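Long-range contacts in hemolysin activator protein CdiB (Acinetobacter baumannii ACICU, PDB 6WIL), which probably exports a contact-dependent growth inhibition toxin across the outer membrane, as a two-partner secretion (TpsB) transporter of the Omp85 superfamily: residues A[305-311]-A[342-348]; A[264-268]-A[293-297]; A[236-242]-A[252-256]. All blocks are in the same frame, centred on the assembly; numbering follows the deposited sequence.

Contact 1 of 3, residues A[305-311]-A[342-348]; sequences PVIYHGN and SQSFLND. With SO4 (sulfate ion), chain C.
The side-chain nitrogen of Asn347 is gripped from two directions: ND2 donates to Pro305 O at 2.7 Å and, almost straight, to O1 of a sulfate ion, probably from the crystallisation liquor, at 2.9 Å. The other end of the same amide works as an acceptor, with Ile307 N reaching Asn347 OD1 at 2.7 Å. Both ends of the group are thus engaged, which should fix its rotation, and the backbone bond from Asn347 N to Ile307 O completes the grip. In this way an asparagine in the turn after strand 329-346 carries the pairing beyond the last regular bridge, Tyr308 with Leu346. Next along, His309 has CG lodged between its backbone N and carbonyl carbon (chi1 58°), and its ring leans over the partner strand. There NE2 accepts Asp348 N at 3.2 Å in the ring plane, while Phe345 CB makes a CH-pi contact over one face of the His309 imidazole, 3.5 Å from that ring's centroid. On the other side of the sheet Leu346 CD1 lies over the Tyr308 ring, 3.6 Å from its centroid, another CH-pi contact. Farther in, Gln343 NE2 meets a lone pair of Asn311 OD1 at 3.0 Å, although the two amide planes stand 77° apart. The two segments form the open end of the hairpin of strands 308-326 and 329-346, flanked by strands 282-295 and 349-371, with Tyr308 touching Val6 and Ser344 touching Asp5.

Contact 2 of 3, residues A[264-268]-A[293-297]; sequences HESLN and YRQGT
Gln295 runs fully extended, its CG opposite the backbone N (chi1 -174°), and this brings CG to 3.5 Å from His264 O. Tyr293 takes the contrary course: its CG is tucked between backbone N and carbonyl carbon (chi1 69°), so the ring swings away from the neighbouring strand and CB is what meets Asn268 OD1, 3.5 Å off. The setting is the open end of an antiparallel beta hairpin, strands 266-279 and 282-295, in the 16-stranded barrel of the transporter. Three backbone bonds hold that end. Leu267 and Arg294 form the hydrogen-bonded pair, Leu267 N giving to Arg294 O at 2.9 Å and Arg294 N to Leu267 O at 2.8 Å. Beyond them a weak, long but nearly straight bond runs from Gly296 N to Glu265 O, 3.4 Å. Glu265 and Ser266 make a G1 beta bulge against strand 251-261, and Glu265 has the positive phi that goes with it. Leu267 and Arg294 share one face of the hairpin, while Ser266, Asn268, Tyr293 and Gln295 line the other. There Gln295 NE2 is hydrogen-bonded to Val6 O, Tyr293 OH weakly to Ser7 OG, and Ser266 OG and Asn268 OD1 weakly to Ser10 OG of helix 8-27. On that polar face Ser266 OG donates to Asn268 OD1 at 3.0 Å, approaching from above the carbonyl plane.

Contact 3 of 3, residues A[236-242]-A[252-256]; sequences GNIGIGI and LSLNV
Ile242 and Leu252 run alongside each other in the same direction, with Ile242 CD1 and Leu252 CD2 3.6 Å apart. They form one rung of an antiparallel beta hairpin in the wall of the barrel. Leu254 offers CD1 to the same Ile242 CD1 at 4.3 Å, and Ile240 meets Leu254 through their CB atoms. Beneath this apolar face the backbone is regularly bonded, three hydrogen-bonded pairs giving six bonds; the shortest runs from Ile240 N to Leu254 O at 2.7 Å. Strand 266-279 continues the apolar surface, Leu252 resting on Ile273 and Tyr275, consistent with a barrel face turned toward the membrane. The opposite face is built differently, with Gly239 and Gly241 set against Asn255 and Ser253. Helix 8-27 packs there: Leu25 touches Ser253, while Arg17 and Leu21 touch Asn255. Asn237 also reaches Arg17, and its OD1 is modelled implausibly close to Asn255 ND2, so the details of that bond are doubtful. Between the strands, Gly239 CA makes a CA-H...O contact with Leu254 O, 3.3 Å away.

In the fold
All three contacts join consecutive strands of one closed antiparallel barrel, yet their chemistry follows their position. Contacts 1 and 2 are neighbours, their centres about 10 Å apart, and share a seam: strand 282-295 of contact 2 pairs with strand 308-326 of contact 1, probably through Tyr308 O to Gln295 N and Gly310 O to Tyr293 N. Contact 3 touches neither, its centre about 23 Å from that of contact 2, though its strand 251-261 borders strand 266-279 of contact 2. Contacts 1 and 3 are surface contacts and contact 2 is partly buried. Strand ends bring turns, a bulge and polar side-chain bonds, whereas mid-wall contact 3 relies on regular backbone pairing and aliphatic packing.

Contact 1 of 3, residues A[305-311]-A[342-348]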
loop_
_atom_site.group_PDB
_atom_site.type_symbol
_atom_site.label_atom_id
_atom_site.label_comp_id
_atom_site.label_asym_id
_atom_site.label_seq_id
_atom_site.Cartn_x
_atom_site.Cartn_y
_atom_site.Cartn_z
ATOM N N PRO A 305 -7.040 -46.304 -9.553
ATOM C CA PRO A 305 -6.934 -44.837 -9.594
ATOM C C PRO A 305 -6.831 -44.252 -8.192
ATOM O O PRO A 305 -7.679 -44.505 -7.335
ATOM C CB PRO A 305 -8.234 -44.400 -10.286
ATOM C CG PRO A 305 -8.856 -45.661 -10.825
ATOM C CD PRO A 305 -8.381 -46.765 -9.937
ATOM N N VAL A 306 -5.792 -43.452 -7.971
ATOM C CA VAL A 306 -5.521 -42.839 -6.674
ATOM C C VAL A 306 -5.534 -41.330 -6.879
ATOM O O VAL A 306 -4.564 -40.752 -7.383
ATOM C CB VAL A 306 -4.193 -43.313 -6.077
ATOM C CG1 VAL A 306 -3.878 -42.543 -4.804
ATOM C CG2 VAL A 306 -4.249 -44.804 -5.803
ATOM N N ILE A 307 -6.629 -40.685 -6.483
ATOM C CA ILE A 307 -6.812 -39.249 -6.663
ATOM C C ILE A 307 -6.945 -38.602 -5.293
ATOM O O ILE A 307 -7.843 -38.955 -4.518
ATOM C CB ILE A 307 -8.039 -38.931 -7.530
ATOM C CG1 ILE A 307 -7.962 -39.675 -8.865
ATOM C CG2 ILE A 307 -8.159 -37.429 -7.744
ATOM C CD1 ILE A 307 -6.705 -39.386 -9.655
ATOM N N TYR A 308 -6.055 -37.661 -4.996
ATOM C CA TYR A 308 -6.175 -36.808 -3.821
ATOM C C TYR A 308 -6.798 -35.484 -4.237
ATOM O O TYR A 308 -6.299 -34.819 -5.151
ATOM C CB TYR A 308 -4.813 -36.561 -3.174
ATOM C CG TYR A 308 -4.164 -37.785 -2.577
ATOM C CD1 TYR A 308 -4.416 -38.157 -1.262
ATOM C CD2 TYR A 308 -3.281 -38.558 -3.319
ATOM C CE1 TYR A 308 -3.816 -39.272 -0.706
ATOM C CE2 TYR A 308 -2.678 -39.677 -2.773
ATOM C CZ TYR A 308 -2.949 -40.029 -1.467
ATOM O OH TYR A 308 -2.350 -41.141 -0.924
ATOM N N HIS A 309 -7.885 -35.104 -3.570
ATOM C CA HIS A 309 -8.586 -33.868 -3.878
ATOM C C HIS A 309 -9.118 -33.253 -2.593
ATOM O O HIS A 309 -9.390 -33.957 -1.618
ATOM C CB HIS A 309 -9.735 -34.101 -4.873
ATOM C CG HIS A 309 -10.762 -35.084 -4.400
ATOM N ND1 HIS A 309 -12.062 -34.725 -4.117
ATOM C CD2 HIS A 309 -10.682 -36.417 -4.171
ATOM C CE1 HIS A 309 -12.739 -35.793 -3.733
ATOM N NE2 HIS A 309 -11.925 -36.833 -3.755
ATOM N N GLY A 310 -9.262 -31.931 -2.600
ATOM C CA GLY A 310 -9.762 -31.234 -1.428
ATOM C C GLY A 310 -10.084 -29.791 -1.749
ATOM O O GLY A 310 -9.708 -29.261 -2.797
ATOM N N ASN A 311 -10.789 -29.161 -0.816
ATOM C CA ASN A 311 -11.242 -27.789 -0.964
ATOM C C ASN A 311 -10.768 -26.953 0.218
ATOM O O ASN A 311 -10.439 -27.476 1.286
ATOM C CB ASN A 311 -12.770 -27.727 -1.082
ATOM C CG ASN A 311 -13.469 -28.506 0.014
ATOM O OD1 ASN A 311 -13.778 -29.686 -0.151
ATOM N ND2 ASN A 311 -13.716 -27.851 1.145
ATOM N N SER A 342 -10.496 -26.144 5.742
ATOM C CA SER A 342 -9.833 -26.990 4.762
ATOM C C SER A 342 -10.149 -28.447 5.053
ATOM O O SER A 342 -10.150 -28.869 6.213
ATOM C CB SER A 342 -8.317 -26.769 4.777
ATOM O OG SER A 342 -7.650 -27.745 3.997
ATOM N N GLN A 343 -10.413 -29.211 3.995
ATOM C CA GLN A 343 -10.630 -30.645 4.115
ATOM C C GLN A 343 -10.013 -31.348 2.914
ATOM O O GLN A 343 -9.959 -30.795 1.812
ATOM C CB GLN A 343 -12.119 -30.984 4.231
ATOM C CG GLN A 343 -12.971 -30.484 3.091
ATOM C CD GLN A 343 -14.448 -30.663 3.369
ATOM O OE1 GLN A 343 -14.839 -31.027 4.479
ATOM N NE2 GLN A 343 -15.278 -30.409 2.362
ATOM N N SER A 344 -9.537 -32.571 3.140
ATOM C CA SER A 344 -8.860 -33.358 2.120
ATOM C C SER A 344 -9.573 -34.692 1.920
ATOM O O SER A 344 -10.258 -35.197 2.814
ATOM C CB SER A 344 -7.393 -33.603 2.494
ATOM O OG SER A 344 -6.731 -32.384 2.785
ATOM N N PHE A 345 -9.397 -35.267 0.731
ATOM C CA PHE A 345 -10.058 -36.515 0.373
ATOM C C PHE A 345 -9.080 -37.440 -0.335
ATOM O O PHE A 345 -8.088 -37.005 -0.926
ATOM C CB PHE A 345 -11.272 -36.287 -0.541
ATOM C CG PHE A 345 -12.374 -35.485 0.088
ATOM C CD1 PHE A 345 -12.320 -34.100 0.103
ATOM C CD2 PHE A 345 -13.473 -36.115 0.646
ATOM C CE1 PHE A 345 -13.336 -33.360 0.677
ATOM C CE2 PHE A 345 -14.493 -35.382 1.218
ATOM C CZ PHE A 345 -14.425 -34.001 1.234
ATOM N N LEU A 346 -9.383 -38.734 -0.272
ATOM C CA LEU A 346 -8.708 -39.746 -1.077
ATOM C C LEU A 346 -9.785 -40.603 -1.728
ATOM O O LEU A 346 -10.488 -41.348 -1.037
ATOM C CB LEU A 346 -7.755 -40.592 -0.234
ATOM C CG LEU A 346 -6.964 -41.650 -1.007
ATOM C CD1 LEU A 346 -6.398 -41.070 -2.294
ATOM C CD2 LEU A 346 -5.844 -42.212 -0.141
ATOM N N ASN A 347 -9.915 -40.484 -3.050
ATOM C CA ASN A 347 -10.947 -41.181 -3.819
ATOM C C ASN A 347 -12.318 -41.020 -3.167
ATOM O O ASN A 347 -13.040 -41.990 -2.926
ATOM C CB ASN A 347 -10.597 -42.660 -3.999
ATOM C CG ASN A 347 -9.370 -42.871 -4.866
ATOM O OD1 ASN A 347 -8.846 -41.931 -5.465
ATOM N ND2 ASN A 347 -8.913 -44.115 -4.948
ATOM N N ASP A 348 -12.661 -39.768 -2.862
ATOM C CA ASP A 348 -13.949 -39.381 -2.293
ATOM C C ASP A 348 -14.150 -39.894 -0.869
ATOM O O ASP A 348 -15.282 -39.925 -0.376
ATOM C CB ASP A 348 -15.112 -39.834 -3.187
ATOM C CG ASP A 348 -14.851 -39.569 -4.662
ATOM O OD1 ASP A 348 -14.214 -38.543 -4.984
ATOM O OD2 ASP A 348 -15.277 -40.393 -5.500
HETATM S S SO4 C . -11.588 -46.349 -3.950
HETATM O O1 SO4 C . -10.260 -46.174 -3.368
HETATM O O2 SO4 C . -12.074 -47.697 -3.659
HETATM O O3 SO4 C . -11.508 -46.157 -5.396
HETATM O O4 SO4 C . -12.506 -45.371 -3.374
#

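Contact 2 of 3, residues A[264-268]-A[293-297]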
loop_
_atom_site.group_PDB
_atom_site.type_symbol
_atom_site.label_atom_id
_atom_site.label_comp_id
_atom_site.label_asym_id
_atom_site.label_seq_id
_atom_site.Cartn_x
_atom_site.Cartn_y
_atom_site.Cartn_z
ATOM N N HIS A 264 3.768 -31.371 -9.717
ATOM C CA HIS A 264 3.069 -32.192 -8.737
ATOM C C HIS A 264 1.848 -32.891 -9.331
ATOM O O HIS A 264 0.963 -33.327 -8.581
ATOM C CB HIS A 264 2.669 -31.350 -7.526
ATOM C CG HIS A 264 3.836 -30.840 -6.738
ATOM N ND1 HIS A 264 4.581 -31.645 -5.902
ATOM C CD2 HIS A 264 4.390 -29.605 -6.659
ATOM C CE1 HIS A 264 5.543 -30.931 -5.346
ATOM N NE2 HIS A 264 5.452 -29.690 -5.788
ATOM N N GLU A 265 1.799 -33.017 -10.664
ATOM C CA GLU A 265 0.723 -33.694 -11.398
ATOM C C GLU A 265 -0.653 -33.338 -10.836
ATOM O O GLU A 265 -1.450 -34.202 -10.462
ATOM C CB GLU A 265 0.955 -35.208 -11.413
ATOM C CG GLU A 265 2.209 -35.618 -12.179
ATOM C CD GLU A 265 2.497 -37.108 -12.084
ATOM O OE1 GLU A 265 1.846 -37.790 -11.257
ATOM O OE2 GLU A 265 3.367 -37.605 -12.838
ATOM N N SER A 266 -0.923 -32.038 -10.786
ATOM C CA SER A 266 -2.067 -31.486 -10.080
ATOM C C SER A 266 -2.886 -30.579 -10.990
ATOM O O SER A 266 -2.397 -30.038 -11.986
ATOM C CB SER A 266 -1.620 -30.693 -8.839
ATOM O OG SER A 266 -2.713 -30.031 -8.233
ATOM N N LEU A 267 -4.152 -30.414 -10.611
ATOM C CA LEU A 267 -5.096 -29.540 -11.292
ATOM C C LEU A 267 -5.761 -28.671 -10.236
ATOM O O LEU A 267 -6.315 -29.195 -9.266
ATOM C CB LEU A 267 -6.133 -30.362 -12.063
ATOM C CG LEU A 267 -7.252 -29.626 -12.795
ATOM C CD1 LEU A 267 -7.227 -29.997 -14.266
ATOM C CD2 LEU A 267 -8.599 -29.964 -12.174
ATOM N N ASN A 268 -5.697 -27.352 -10.412
ATOM C CA ASN A 268 -6.161 -26.418 -9.393
ATOM C C ASN A 268 -7.099 -25.385 -9.996
ATOM O O ASN A 268 -6.862 -24.881 -11.098
ATOM C CB ASN A 268 -4.988 -25.696 -8.719
ATOM C CG ASN A 268 -3.816 -26.613 -8.449
ATOM O OD1 ASN A 268 -3.814 -27.375 -7.481
ATOM N ND2 ASN A 268 -2.805 -26.543 -9.307
ATOM N N TYR A 293 -8.505 -28.537 -5.643
ATOM C CA TYR A 293 -7.444 -29.230 -6.356
ATOM C C TYR A 293 -7.838 -30.682 -6.580
ATOM O O TYR A 293 -8.710 -31.226 -5.898
ATOM C CB TYR A 293 -6.113 -29.154 -5.598
ATOM C CG TYR A 293 -6.112 -29.947 -4.312
ATOM C CD1 TYR A 293 -6.539 -29.374 -3.121
ATOM C CD2 TYR A 293 -5.693 -31.273 -4.290
ATOM C CE1 TYR A 293 -6.547 -30.096 -1.945
ATOM C CE2 TYR A 293 -5.699 -32.003 -3.119
ATOM C CZ TYR A 293 -6.126 -31.411 -1.950
ATOM O OH TYR A 293 -6.132 -32.131 -0.778
ATOM N N ARG A 294 -7.182 -31.300 -7.562
ATOM C CA ARG A 294 -7.214 -32.739 -7.780
ATOM C C ARG A 294 -5.805 -33.184 -8.138
ATOM O O ARG A 294 -5.135 -32.539 -8.948
ATOM C CB ARG A 294 -8.192 -33.143 -8.894
ATOM C CG ARG A 294 -9.658 -32.893 -8.577
ATOM C CD ARG A 294 -10.548 -33.260 -9.759
ATOM N NE ARG A 294 -11.952 -32.919 -9.525
ATOM C CZ ARG A 294 -12.920 -33.062 -10.427
ATOM N NH1 ARG A 294 -12.639 -33.540 -11.633
ATOM N NH2 ARG A 294 -14.167 -32.724 -10.126
ATOM N N GLN A 295 -5.355 -34.279 -7.533
ATOM C CA GLN A 295 -3.977 -34.718 -7.697
ATOM C C GLN A 295 -3.913 -36.231 -7.851
ATOM O O GLN A 295 -4.585 -36.970 -7.124
ATOM C CB GLN A 295 -3.120 -34.273 -6.511
ATOM C CG GLN A 295 -1.646 -34.556 -6.677
ATOM C CD GLN A 295 -0.843 -34.081 -5.492
ATOM O OE1 GLN A 295 -0.040 -34.826 -4.933
ATOM N NE2 GLN A 295 -1.055 -32.830 -5.099
ATOM N N GLY A 296 -3.086 -36.682 -8.789
ATOM C CA GLY A 296 -2.944 -38.081 -9.126
ATOM C C GLY A 296 -3.125 -38.308 -10.610
ATOM O O GLY A 296 -3.354 -37.385 -11.389
ATOM N N THR A 297 -3.014 -39.576 -11.000
ATOM C CA THR A 297 -3.189 -39.985 -12.389
ATOM C C THR A 297 -4.628 -40.448 -12.590
ATOM O O THR A 297 -5.087 -41.373 -11.910
ATOM C CB THR A 297 -2.205 -41.092 -12.766
ATOM O OG1 THR A 297 -0.866 -40.589 -12.678
ATOM C CG2 THR A 297 -2.466 -41.567 -14.185
#

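Contact 3 of 3, residues A[236-242]-A[252-256]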
loop_
_atom_site.group_PDB
_atom_site.type_symbol
_atom_site.label_atom_id
_atom_site.label_comp_id
_atom_site.label_asym_id
_atom_site.label_seq_id
_atom_site.Cartn_x
_atom_site.Cartn_y
_atom_site.Cartn_z
ATOM N N GLY A 236 -4.292 -20.087 -16.216
ATOM C CA GLY A 236 -5.234 -19.203 -16.870
ATOM C C GLY A 236 -6.013 -18.393 -15.856
ATOM O O GLY A 236 -6.564 -18.949 -14.902
ATOM N N ASN A 237 -6.061 -17.079 -16.045
ATOM C CA ASN A 237 -6.721 -16.187 -15.105
ATOM C C ASN A 237 -7.755 -15.339 -15.827
ATOM O O ASN A 237 -7.494 -14.815 -16.913
ATOM C CB ASN A 237 -5.709 -15.272 -14.398
ATOM C CG ASN A 237 -5.425 -15.705 -12.974
ATOM O OD1 ASN A 237 -6.095 -15.271 -12.037
ATOM N ND2 ASN A 237 -4.426 -16.563 -12.803
ATOM N N ILE A 238 -8.926 -15.211 -15.215
ATOM C CA ILE A 238 -9.960 -14.283 -15.654
ATOM C C ILE A 238 -10.185 -13.309 -14.508
ATOM O O ILE A 238 -10.688 -13.699 -13.446
ATOM C CB ILE A 238 -11.263 -14.996 -16.038
ATOM C CG1 ILE A 238 -11.008 -16.024 -17.140
ATOM C CG2 ILE A 238 -12.312 -13.980 -16.478
ATOM C CD1 ILE A 238 -12.165 -16.979 -17.369
ATOM N N GLY A 239 -9.805 -12.053 -14.710
ATOM C CA GLY A 239 -9.998 -11.003 -13.718
ATOM C C GLY A 239 -11.079 -10.043 -14.167
ATOM O O GLY A 239 -11.103 -9.615 -15.327
ATOM N N ILE A 240 -11.986 -9.710 -13.251
ATOM C CA ILE A 240 -13.039 -8.737 -13.510
ATOM C C ILE A 240 -12.959 -7.649 -12.451
ATOM O O ILE A 240 -13.016 -7.939 -11.251
ATOM C CB ILE A 240 -14.438 -9.371 -13.518
ATOM C CG1 ILE A 240 -14.487 -10.535 -14.503
ATOM C CG2 ILE A 240 -15.482 -8.317 -13.874
ATOM C CD1 ILE A 240 -15.882 -11.066 -14.749
ATOM N N GLY A 241 -12.828 -6.403 -12.893
ATOM C CA GLY A 241 -12.897 -5.272 -11.996
ATOM C C GLY A 241 -14.136 -4.443 -12.264
ATOM O O GLY A 241 -14.339 -3.965 -13.383
ATOM N N ILE A 242 -14.980 -4.284 -11.250
ATOM C CA ILE A 242 -16.174 -3.456 -11.331
ATOM C C ILE A 242 -15.938 -2.201 -10.505
ATOM O O ILE A 242 -15.599 -2.284 -9.319
ATOM C CB ILE A 242 -17.419 -4.216 -10.847
ATOM C CG1 ILE A 242 -17.642 -5.448 -11.724
ATOM C CG2 ILE A 242 -18.636 -3.307 -10.875
ATOM C CD1 ILE A 242 -18.325 -6.582 -11.012
ATOM N N LEU A 252 -15.123 -3.552 -6.651
ATOM C CA LEU A 252 -15.371 -4.982 -6.550
ATOM C C LEU A 252 -14.482 -5.702 -7.552
ATOM O O LEU A 252 -14.491 -5.376 -8.744
ATOM C CB LEU A 252 -16.844 -5.300 -6.809
ATOM C CG LEU A 252 -17.242 -6.779 -6.853
ATOM C CD1 LEU A 252 -17.124 -7.418 -5.482
ATOM C CD2 LEU A 252 -18.655 -6.932 -7.401
ATOM N N SER A 253 -13.709 -6.667 -7.067
ATOM C CA SER A 253 -12.775 -7.410 -7.897
ATOM C C SER A 253 -13.106 -8.895 -7.835
ATOM O O SER A 253 -13.433 -9.425 -6.768
ATOM C CB SER A 253 -11.332 -7.164 -7.449
ATOM O OG SER A 253 -11.060 -5.773 -7.371
ATOM N N LEU A 254 -13.027 -9.558 -8.986
ATOM C CA LEU A 254 -13.291 -10.983 -9.097
ATOM C C LEU A 254 -12.169 -11.634 -9.889
ATOM O O LEU A 254 -11.712 -11.085 -10.896
ATOM C CB LEU A 254 -14.631 -11.254 -9.784
ATOM C CG LEU A 254 -15.838 -10.438 -9.320
ATOM C CD1 LEU A 254 -17.003 -10.623 -10.280
ATOM C CD2 LEU A 254 -16.237 -10.834 -7.912
ATOM N N ASN A 255 -11.726 -12.801 -9.433
ATOM C CA ASN A 255 -10.670 -13.530 -10.123
ATOM C C ASN A 255 -10.972 -15.021 -10.089
ATOM O O ASN A 255 -11.318 -15.563 -9.036
ATOM C CB ASN A 255 -9.303 -13.248 -9.491
ATOM C CG ASN A 255 -8.155 -13.579 -10.421
ATOM O OD1 ASN A 255 -7.709 -12.733 -11.199
ATOM N ND2 ASN A 255 -7.672 -14.817 -10.352
ATOM N N VAL A 256 -10.849 -15.674 -11.243
ATOM C CA VAL A 256 -10.986 -17.122 -11.357
ATOM C C VAL A 256 -9.730 -17.659 -12.025
ATOM O O VAL A 256 -9.353 -17.202 -13.109
ATOM C CB VAL A 256 -12.239 -17.531 -12.154
ATOM C CG1 VAL A 256 -12.350 -19.047 -12.216
ATOM C CG2 VAL A 256 -13.483 -16.935 -11.523
#